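Local coordinates for cytochrome P450 monooxygenase (Rhodococcus sp. ECU0066, PDB 6KBH), which probably acts as a self-sufficient monooxygenase, passing electrons through FMN and a [2Fe-2S] cluster to the heme of its P450 part, at residues V156-L159 against T160-V164; L295-L298 against L299-D303; D444-N448 against P449-D453. One frame throughout, in Å; residues are numbered along the deposited sequence.

Contact 1. Residues V156-L159 against T160-V164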
loop_
_atom_site.group_PDB
_atom_site.type_symbol
_atom_site.label_atom_id
_atom_site.label_comp_id
_atom_site.label_asym_id
_atom_site.label_seq_id
_atom_site.Cartn_x
_atom_site.Cartn_y
_atom_site.Cartn_z
ATOM N N VAL A 156 17.882 -1.750 8.370
ATOM C CA VAL A 156 17.214 -3.047 8.408
ATOM C C VAL A 156 17.847 -4.011 7.411
ATOM O O VAL A 156 17.926 -5.218 7.669
ATOM C CB VAL A 156 15.703 -2.872 8.166
ATOM C CG1 VAL A 156 15.456 -1.963 6.981
ATOM C CG2 VAL A 156 15.021 -4.220 7.962
ATOM N N ARG A 157 18.319 -3.505 6.269
ATOM C CA ARG A 157 19.032 -4.362 5.327
ATOM C C ARG A 157 20.330 -4.879 5.935
ATOM O O ARG A 157 20.708 -6.037 5.720
ATOM C CB ARG A 157 19.307 -3.601 4.032
ATOM C CG ARG A 157 18.068 -3.343 3.192
ATOM C CD ARG A 157 18.423 -2.656 1.888
ATOM N NE ARG A 157 17.256 -2.486 1.032
ATOM C CZ ARG A 157 16.795 -3.423 0.212
ATOM N NH1 ARG A 157 17.403 -4.601 0.140
ATOM N NH2 ARG A 157 15.725 -3.185 -0.533
ATOM N N ARG A 158 21.032 -4.028 6.687
ATOM C CA ARG A 158 22.226 -4.470 7.404
ATOM C C ARG A 158 21.885 -5.566 8.406
ATOM O O ARG A 158 22.527 -6.622 8.432
ATOM C CB ARG A 158 22.884 -3.279 8.105
ATOM C CG ARG A 158 24.144 -3.630 8.889
ATOM C CD ARG A 158 24.742 -2.408 9.579
ATOM N NE ARG A 158 23.954 -1.971 10.731
ATOM C CZ ARG A 158 24.071 -2.480 11.953
ATOM N NH1 ARG A 158 24.942 -3.451 12.190
ATOM N NH2 ARG A 158 23.315 -2.019 12.941
ATOM N N LEU A 159 20.863 -5.335 9.233
ATOM C CA LEU A 159 20.529 -6.287 10.288
ATOM C C LEU A 159 19.945 -7.575 9.719
ATOM O O LEU A 159 20.193 -8.662 10.255
ATOM C CB LEU A 159 19.559 -5.650 11.280
ATOM C CG LEU A 159 20.143 -4.528 12.136
ATOM C CD1 LEU A 159 19.048 -3.828 12.918
ATOM C CD2 LEU A 159 21.208 -5.076 13.073
ATOM N N THR A 160 19.159 -7.477 8.644
ATOM C CA THR A 160 18.597 -8.681 8.040
ATOM C C THR A 160 19.692 -9.609 7.530
ATOM O O THR A 160 19.543 -10.836 7.593
ATOM C CB THR A 160 17.634 -8.307 6.908
ATOM O OG1 THR A 160 16.555 -7.526 7.439
ATOM C CG2 THR A 160 17.057 -9.551 6.252
ATOM N N ARG A 161 20.813 -9.051 7.063
ATOM C CA ARG A 161 21.881 -9.886 6.526
ATOM C C ARG A 161 22.867 -10.344 7.593
ATOM O O ARG A 161 23.323 -11.495 7.554
ATOM C CB ARG A 161 22.633 -9.158 5.416
ATOM C CG ARG A 161 24.048 -9.683 5.218
ATOM C CD ARG A 161 24.543 -9.301 3.851
ATOM N NE ARG A 161 23.430 -9.347 2.901
ATOM C CZ ARG A 161 23.373 -8.645 1.780
ATOM N NH1 ARG A 161 24.372 -7.835 1.461
ATOM N NH2 ARG A 161 22.322 -8.734 0.971
ATOM N N GLU A 162 23.195 -9.470 8.552
ATOM C CA GLU A 162 24.048 -9.864 9.671
ATOM C C GLU A 162 23.599 -11.179 10.293
ATOM O O GLU A 162 24.428 -11.944 10.801
ATOM C CB GLU A 162 24.057 -8.770 10.739
ATOM C CG GLU A 162 24.873 -7.541 10.396
ATOM C CD GLU A 162 25.047 -6.620 11.588
ATOM O OE1 GLU A 162 24.513 -6.943 12.671
ATOM O OE2 GLU A 162 25.712 -5.573 11.444
ATOM N N TYR A 163 22.297 -11.458 10.262
ATOM C CA TYR A 163 21.757 -12.684 10.833
ATOM C C TYR A 163 21.775 -13.847 9.845
ATOM O O TYR A 163 22.177 -14.956 10.206
ATOM C CB TYR A 163 20.333 -12.438 11.340
ATOM C CG TYR A 163 20.274 -11.887 12.748
ATOM C CD1 TYR A 163 20.464 -12.717 13.845
ATOM C CD2 TYR A 163 20.037 -10.538 12.980
ATOM C CE1 TYR A 163 20.414 -12.222 15.133
ATOM C CE2 TYR A 163 19.982 -10.033 14.268
ATOM C CZ TYR A 163 20.173 -10.880 15.340
ATOM O OH TYR A 163 20.122 -10.384 16.623
ATOM N N VAL A 164 21.355 -13.617 8.597
ATOM C CA VAL A 164 21.186 -14.731 7.667
ATOM C C VAL A 164 22.526 -15.367 7.312
ATOM O O VAL A 164 22.597 -16.574 7.049
ATOM C CB VAL A 164 20.417 -14.277 6.409
ATOM C CG1 VAL A 164 21.056 -13.069 5.828
ATOM C CG2 VAL A 164 20.360 -15.382 5.363
#

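Contact 2. Residues L295-L298 against L299-D303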
loop_
_atom_site.group_PDB
_atom_site.type_symbol
_atom_site.label_atom_id
_atom_site.label_comp_id
_atom_site.label_asym_id
_atom_site.label_seq_id
_atom_site.Cartn_x
_atom_site.Cartn_y
_atom_site.Cartn_z
ATOM N N LEU A 295 6.509 -16.788 5.643
ATOM C CA LEU A 295 7.453 -17.791 5.159
ATOM C C LEU A 295 6.854 -19.193 5.202
ATOM O O LEU A 295 7.024 -19.972 4.257
ATOM C CB LEU A 295 8.744 -17.718 5.964
ATOM C CG LEU A 295 9.766 -16.794 5.309
ATOM C CD1 LEU A 295 10.830 -16.387 6.301
ATOM C CD2 LEU A 295 10.379 -17.480 4.101
ATOM N N ARG A 296 6.145 -19.537 6.282
ATOM C CA ARG A 296 5.435 -20.812 6.304
ATOM C C ARG A 296 4.378 -20.860 5.205
ATOM O O ARG A 296 4.273 -21.846 4.471
ATOM C CB ARG A 296 4.801 -21.042 7.680
ATOM C CG ARG A 296 4.401 -22.489 7.968
ATOM C CD ARG A 296 2.955 -22.750 7.574
ATOM N NE ARG A 296 2.472 -24.076 7.958
ATOM C CZ ARG A 296 1.542 -24.294 8.882
ATOM N NH1 ARG A 296 0.996 -23.274 9.529
ATOM N NH2 ARG A 296 1.151 -25.532 9.160
ATOM N N LEU A 297 3.595 -19.787 5.068
ATOM C CA LEU A 297 2.539 -19.755 4.059
ATOM C C LEU A 297 3.107 -19.895 2.651
ATOM O O LEU A 297 2.518 -20.573 1.801
ATOM C CB LEU A 297 1.742 -18.461 4.190
ATOM C CG LEU A 297 0.780 -18.104 3.059
ATOM C CD1 LEU A 297 -0.327 -19.134 2.952
ATOM C CD2 LEU A 297 0.204 -16.714 3.275
ATOM N N LEU A 298 4.246 -19.252 2.382
ATOM C CA LEU A 298 4.835 -19.315 1.049
ATOM C C LEU A 298 5.427 -20.690 0.769
ATOM O O LEU A 298 5.131 -21.303 -0.261
ATOM C CB LEU A 298 5.901 -18.233 0.892
ATOM C CG LEU A 298 5.395 -16.858 0.469
ATOM C CD1 LEU A 298 6.480 -15.834 0.678
ATOM C CD2 LEU A 298 4.947 -16.878 -0.983
ATOM N N LEU A 299 6.266 -21.194 1.676
ATOM C CA LEU A 299 6.886 -22.496 1.458
ATOM C C LEU A 299 5.873 -23.635 1.409
ATOM O O LEU A 299 6.258 -24.766 1.090
ATOM C CB LEU A 299 7.928 -22.759 2.543
ATOM C CG LEU A 299 9.068 -21.740 2.592
ATOM C CD1 LEU A 299 10.023 -22.056 3.729
ATOM C CD2 LEU A 299 9.803 -21.686 1.259
ATOM N N GLU A 300 4.599 -23.369 1.713
ATOM C CA GLU A 300 3.553 -24.373 1.540
ATOM C C GLU A 300 3.087 -24.447 0.092
ATOM O O GLU A 300 2.922 -25.544 -0.454
ATOM C CB GLU A 300 2.374 -24.071 2.464
ATOM C CG GLU A 300 2.604 -24.472 3.911
ATOM C CD GLU A 300 1.361 -24.310 4.759
ATOM O OE1 GLU A 300 0.410 -23.639 4.301
ATOM O OE2 GLU A 300 1.329 -24.860 5.879
ATOM N N HIS A 301 2.857 -23.296 -0.539
ATOM C CA HIS A 301 2.624 -23.211 -1.981
ATOM C C HIS A 301 3.958 -22.816 -2.605
ATOM O O HIS A 301 4.279 -21.636 -2.718
ATOM C CB HIS A 301 1.542 -22.191 -2.329
ATOM C CG HIS A 301 0.333 -22.232 -1.446
ATOM N ND1 HIS A 301 0.304 -21.657 -0.194
ATOM C CD2 HIS A 301 -0.906 -22.736 -1.657
ATOM C CE1 HIS A 301 -0.894 -21.826 0.338
ATOM N NE2 HIS A 301 -1.646 -22.478 -0.530
ATOM N N ARG A 302 4.755 -23.802 -3.014
ATOM C CA ARG A 302 6.101 -23.453 -3.454
ATOM C C ARG A 302 6.143 -22.877 -4.866
ATOM O O ARG A 302 7.139 -22.238 -5.226
ATOM C CB ARG A 302 7.042 -24.656 -3.365
ATOM C CG ARG A 302 8.488 -24.213 -3.188
ATOM C CD ARG A 302 9.499 -25.289 -3.512
ATOM N NE ARG A 302 10.811 -24.698 -3.765
ATOM C CZ ARG A 302 11.752 -24.555 -2.839
ATOM N NH1 ARG A 302 11.512 -24.947 -1.599
ATOM N NH2 ARG A 302 12.921 -24.009 -3.145
ATOM N N ASP A 303 5.100 -23.080 -5.675
ATOM C CA ASP A 303 5.076 -22.457 -6.995
ATOM C C ASP A 303 5.075 -20.939 -6.874
ATOM O O ASP A 303 5.850 -20.249 -7.546
ATOM C CB ASP A 303 3.861 -22.937 -7.790
ATOM C CG ASP A 303 2.572 -22.843 -6.999
ATOM O OD1 ASP A 303 2.634 -22.888 -5.752
ATOM O OD2 ASP A 303 1.499 -22.720 -7.626
#

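Contact 3. Residues D444-N448 against P449-D453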
loop_
_atom_site.group_PDB
_atom_site.type_symbol
_atom_site.label_atom_id
_atom_site.label_comp_id
_atom_site.label_asym_id
_atom_site.label_seq_id
_atom_site.Cartn_x
_atom_site.Cartn_y
_atom_site.Cartn_z
ATOM N N ASP A 444 20.081 -26.729 0.044
ATOM C CA ASP A 444 21.355 -27.291 -0.383
ATOM C C ASP A 444 22.430 -26.214 -0.287
ATOM O O ASP A 444 22.425 -25.278 -1.103
ATOM C CB ASP A 444 21.255 -27.823 -1.807
ATOM C CG ASP A 444 22.452 -28.667 -2.204
ATOM O OD1 ASP A 444 23.438 -28.716 -1.438
ATOM O OD2 ASP A 444 22.404 -29.287 -3.287
ATOM N N PRO A 445 23.367 -26.304 0.661
ATOM C CA PRO A 445 24.316 -25.191 0.850
ATOM C C PRO A 445 25.242 -24.963 -0.331
ATOM O O PRO A 445 25.476 -23.808 -0.705
ATOM C CB PRO A 445 25.094 -25.606 2.108
ATOM C CG PRO A 445 24.233 -26.631 2.781
ATOM C CD PRO A 445 23.545 -27.358 1.672
ATOM N N ALA A 446 25.801 -26.023 -0.922
ATOM C CA ALA A 446 26.712 -25.833 -2.048
ATOM C C ALA A 446 26.036 -25.089 -3.192
ATOM O O ALA A 446 26.695 -24.341 -3.924
ATOM C CB ALA A 446 27.244 -27.181 -2.534
ATOM N N ARG A 447 24.725 -25.259 -3.331
ATOM C CA ARG A 447 23.947 -24.796 -4.470
ATOM C C ARG A 447 23.468 -23.352 -4.336
ATOM O O ARG A 447 22.745 -22.874 -5.217
ATOM C CB ARG A 447 22.751 -25.734 -4.665
ATOM C CG ARG A 447 21.960 -25.563 -5.944
ATOM C CD ARG A 447 20.998 -26.707 -6.084
ATOM N NE ARG A 447 21.717 -27.917 -6.455
ATOM C CZ ARG A 447 21.620 -28.497 -7.645
ATOM N NH1 ARG A 447 20.817 -27.985 -8.566
ATOM N NH2 ARG A 447 22.312 -29.596 -7.909
ATOM N N ASN A 448 23.839 -22.648 -3.267
ATOM C CA ASN A 448 23.479 -21.244 -3.163
ATOM C C ASN A 448 23.904 -20.521 -4.439
ATOM O O ASN A 448 25.074 -20.620 -4.838
ATOM C CB ASN A 448 24.148 -20.566 -1.961
ATOM C CG ASN A 448 23.898 -21.283 -0.648
ATOM O OD1 ASN A 448 24.799 -21.405 0.183
ATOM N ND2 ASN A 448 22.675 -21.747 -0.445
ATOM N N PRO A 449 22.999 -19.805 -5.113
ATOM C CA PRO A 449 23.444 -18.933 -6.211
ATOM C C PRO A 449 24.476 -17.920 -5.752
ATOM O O PRO A 449 25.204 -17.362 -6.582
ATOM C CB PRO A 449 22.150 -18.244 -6.668
ATOM C CG PRO A 449 21.034 -19.082 -6.115
ATOM C CD PRO A 449 21.562 -19.647 -4.831
ATOM N N GLU A 450 24.572 -17.708 -4.438
ATOM C CA GLU A 450 25.389 -16.643 -3.878
ATOM C C GLU A 450 26.880 -16.907 -4.061
ATOM O O GLU A 450 27.639 -15.986 -4.387
ATOM C CB GLU A 450 25.045 -16.490 -2.398
ATOM C CG GLU A 450 25.835 -15.445 -1.652
ATOM C CD GLU A 450 25.830 -15.706 -0.166
ATOM O OE1 GLU A 450 24.753 -15.577 0.453
ATOM O OE2 GLU A 450 26.897 -16.052 0.378
ATOM N N ARG A 451 27.327 -18.150 -3.852
ATOM C CA ARG A 451 28.758 -18.428 -3.857
ATOM C C ARG A 451 29.366 -18.391 -5.251
ATOM O O ARG A 451 30.590 -18.263 -5.377
ATOM C CB ARG A 451 29.038 -19.782 -3.210
ATOM C CG ARG A 451 29.418 -19.681 -1.748
ATOM C CD ARG A 451 29.959 -20.997 -1.243
ATOM N NE ARG A 451 28.931 -21.779 -0.571
ATOM C CZ ARG A 451 28.872 -23.104 -0.594
ATOM N NH1 ARG A 451 29.779 -23.804 -1.264
ATOM N NH2 ARG A 451 27.905 -23.728 0.055
ATOM N N ALA A 452 28.552 -18.501 -6.297
ATOM C CA ALA A 452 29.046 -18.370 -7.657
ATOM C C ALA A 452 28.851 -16.973 -8.224
ATOM O O ALA A 452 29.353 -16.691 -9.318
ATOM C CB ALA A 452 28.359 -19.392 -8.574
ATOM N N ASP A 453 28.107 -16.104 -7.536
ATOM C CA ASP A 453 27.801 -14.818 -8.149
ATOM C C ASP A 453 28.973 -13.827 -8.050
ATOM O O ASP A 453 29.596 -13.562 -9.086
ATOM C CB ASP A 453 26.497 -14.294 -7.539
ATOM C CG ASP A 453 25.599 -13.645 -8.563
ATOM O OD1 ASP A 453 25.657 -14.049 -9.740
ATOM O OD2 ASP A 453 24.818 -12.750 -8.180
#

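Contact 1. Residues V156-L159 against T160-V164
Thr160 closes back on Val156, one turn earlier in helix 153-164, and supplies two donors to a single carbonyl oxygen. Thr160 N meets Val156 O at 2.8 Å in the ordinary helical bond. Thr160 OG1 approaches the same Val156 O to 2.7 Å from the opposite face of the carbonyl, 38° out of its plane. The hydroxyl is folded toward the preceding turn because OG1 sits beside its own backbone N (chi1 -61°). Val156 CG2 runs alongside, 3.7 Å from Thr160 OG1. The packed part has two flanks: Thr160 rests on Phe406 of helix 396-413, and Leu159 on Thr186 and Val187 of helix 183-192. Arg157 and Arg161 add salt bridges to Glu408 and Glu409 of helix 396-413. Leu159 O lies in the ring plane of Tyr163, at the edge and 3.3 Å from Tyr163 CD2.

The solvent side is looser. There Arg158, bent at chi3, forms a salt bridge with Glu162, but the facing atoms are modelled too close together for its details to be trusted. The chemistry implies two ways of satisfying polar groups: the buried Thr160 hydroxyl is met inside its own helix, Arg157 and Arg161 by acids of a neighbouring one, while the Arg158-Glu162 pair is left at the more open side.

Contact 2. Residues L295-L298 against L299-D303
Arg296 and Glu300, one helical turn apart, meet in a salt bridge in which one carboxylate oxygen, Glu300 OE2, comes over one face of the Arg296 guanidinium. Glu300 OE2 lies 2.5 Å from Arg296 NE, and the two flat groups are inclined at 59°. The bend in the arginine, at chi2 (-92°), brings its aliphatic part into the contact as well, with Arg296 CD 3.2 Å from Glu300 OE2. With an alanine here, Glu300 would probably lose its charged mate and its carboxylate would be free to turn. Next to this pair the imidazole of His301 folds back on Leu297: His301 ND1 donates to Leu297 O at 3.2 Å, with the acceptor close to the ring plane and the N-H pointing almost straight at it (160°). Leu297 CD1 touches the same ring, 3.8 Å from His301 CE1.

In P450 terms this is the C-terminal end of the long distal helix, here 284-300, giving way to the helix that follows it, 302-310, for which His301 occupies the N-cap position. The last regular bond, Leu299 N to Leu295 O, measures 3.0 Å; Glu300 N then shares itself weakly between Arg296 O and Leu297 O, so the helix frays just where the histidine takes up a carbonyl.

Farther out, Phe373 meets the His301 ring at an inclination and also touches Leu297 and Leu298. Leu295 and Leu298 lie on Leu410 and Leu407 of helix 396-413, Leu297 on Cys322 of helix 315-325, and the Arg296 side chain on Phe425.

Contact 3. Residues D444-N448 against P449-D453
Pro445 is the first residue of 444-448 to meet the guanidinium of Arg451, Pro445 CB lying 4.0 Å from Arg451 NH2. The carbonyl oxygen of Pro445 also lies close to that nitrogen, but at an angle too poor for a hydrogen bond; the hydrogen-bond partner of Pro445 O is Asn448 N, at 3.3 Å. Ala446 follows, its backbone lying over one face of the guanidinium, with Ala446 CA 3.8 Å from Arg451 NH1. A bend at chi3 (-97°) lets the arginine fold across the turn in this way. Arg447 looks elsewhere, Arg447 NE forming a salt bridge with Asp444 OD2 at 3.5 Å.

Asn448 is the buried member. It packs on Leu414, His416 and Trp443, and its amide, whose oxygen and nitrogen are not securely assigned, crosses the Arg451 guanidinium with planes 81° apart. Asn448 CB touches Glu450 CB at 4.2 Å, and Glu450 in turn reaches out to a salt bridge with Arg413. A weak bond of 3.5 Å joins Arg451 N to Asn448 O. A type I beta turn, Pro445 to Asn448, thus leads into a short, weakly bonded helix, about 449-452, on the surface after strand 440-442.

Overall arrangement
From the N terminus the three contacts come in series, and none nests within or crosses another. Each joins adjoining segments, through residues a few positions apart, so none closes a long loop: contact 1 lies within helix 153-164, contact 2 at the break between helices 284-300 and 302-310, and contact 3 at a turn entering helix 449-452. They do not touch, their centres lying about 18 to 22 Å apart. What they share is helix 396-413, just beyond the heme-ligating Cys393: Phe406 and Glu409 face contact 1, Leu407 and Leu410 face contact 2, and Arg413 pairs with contact 3 while also touching Val164 of contact 1.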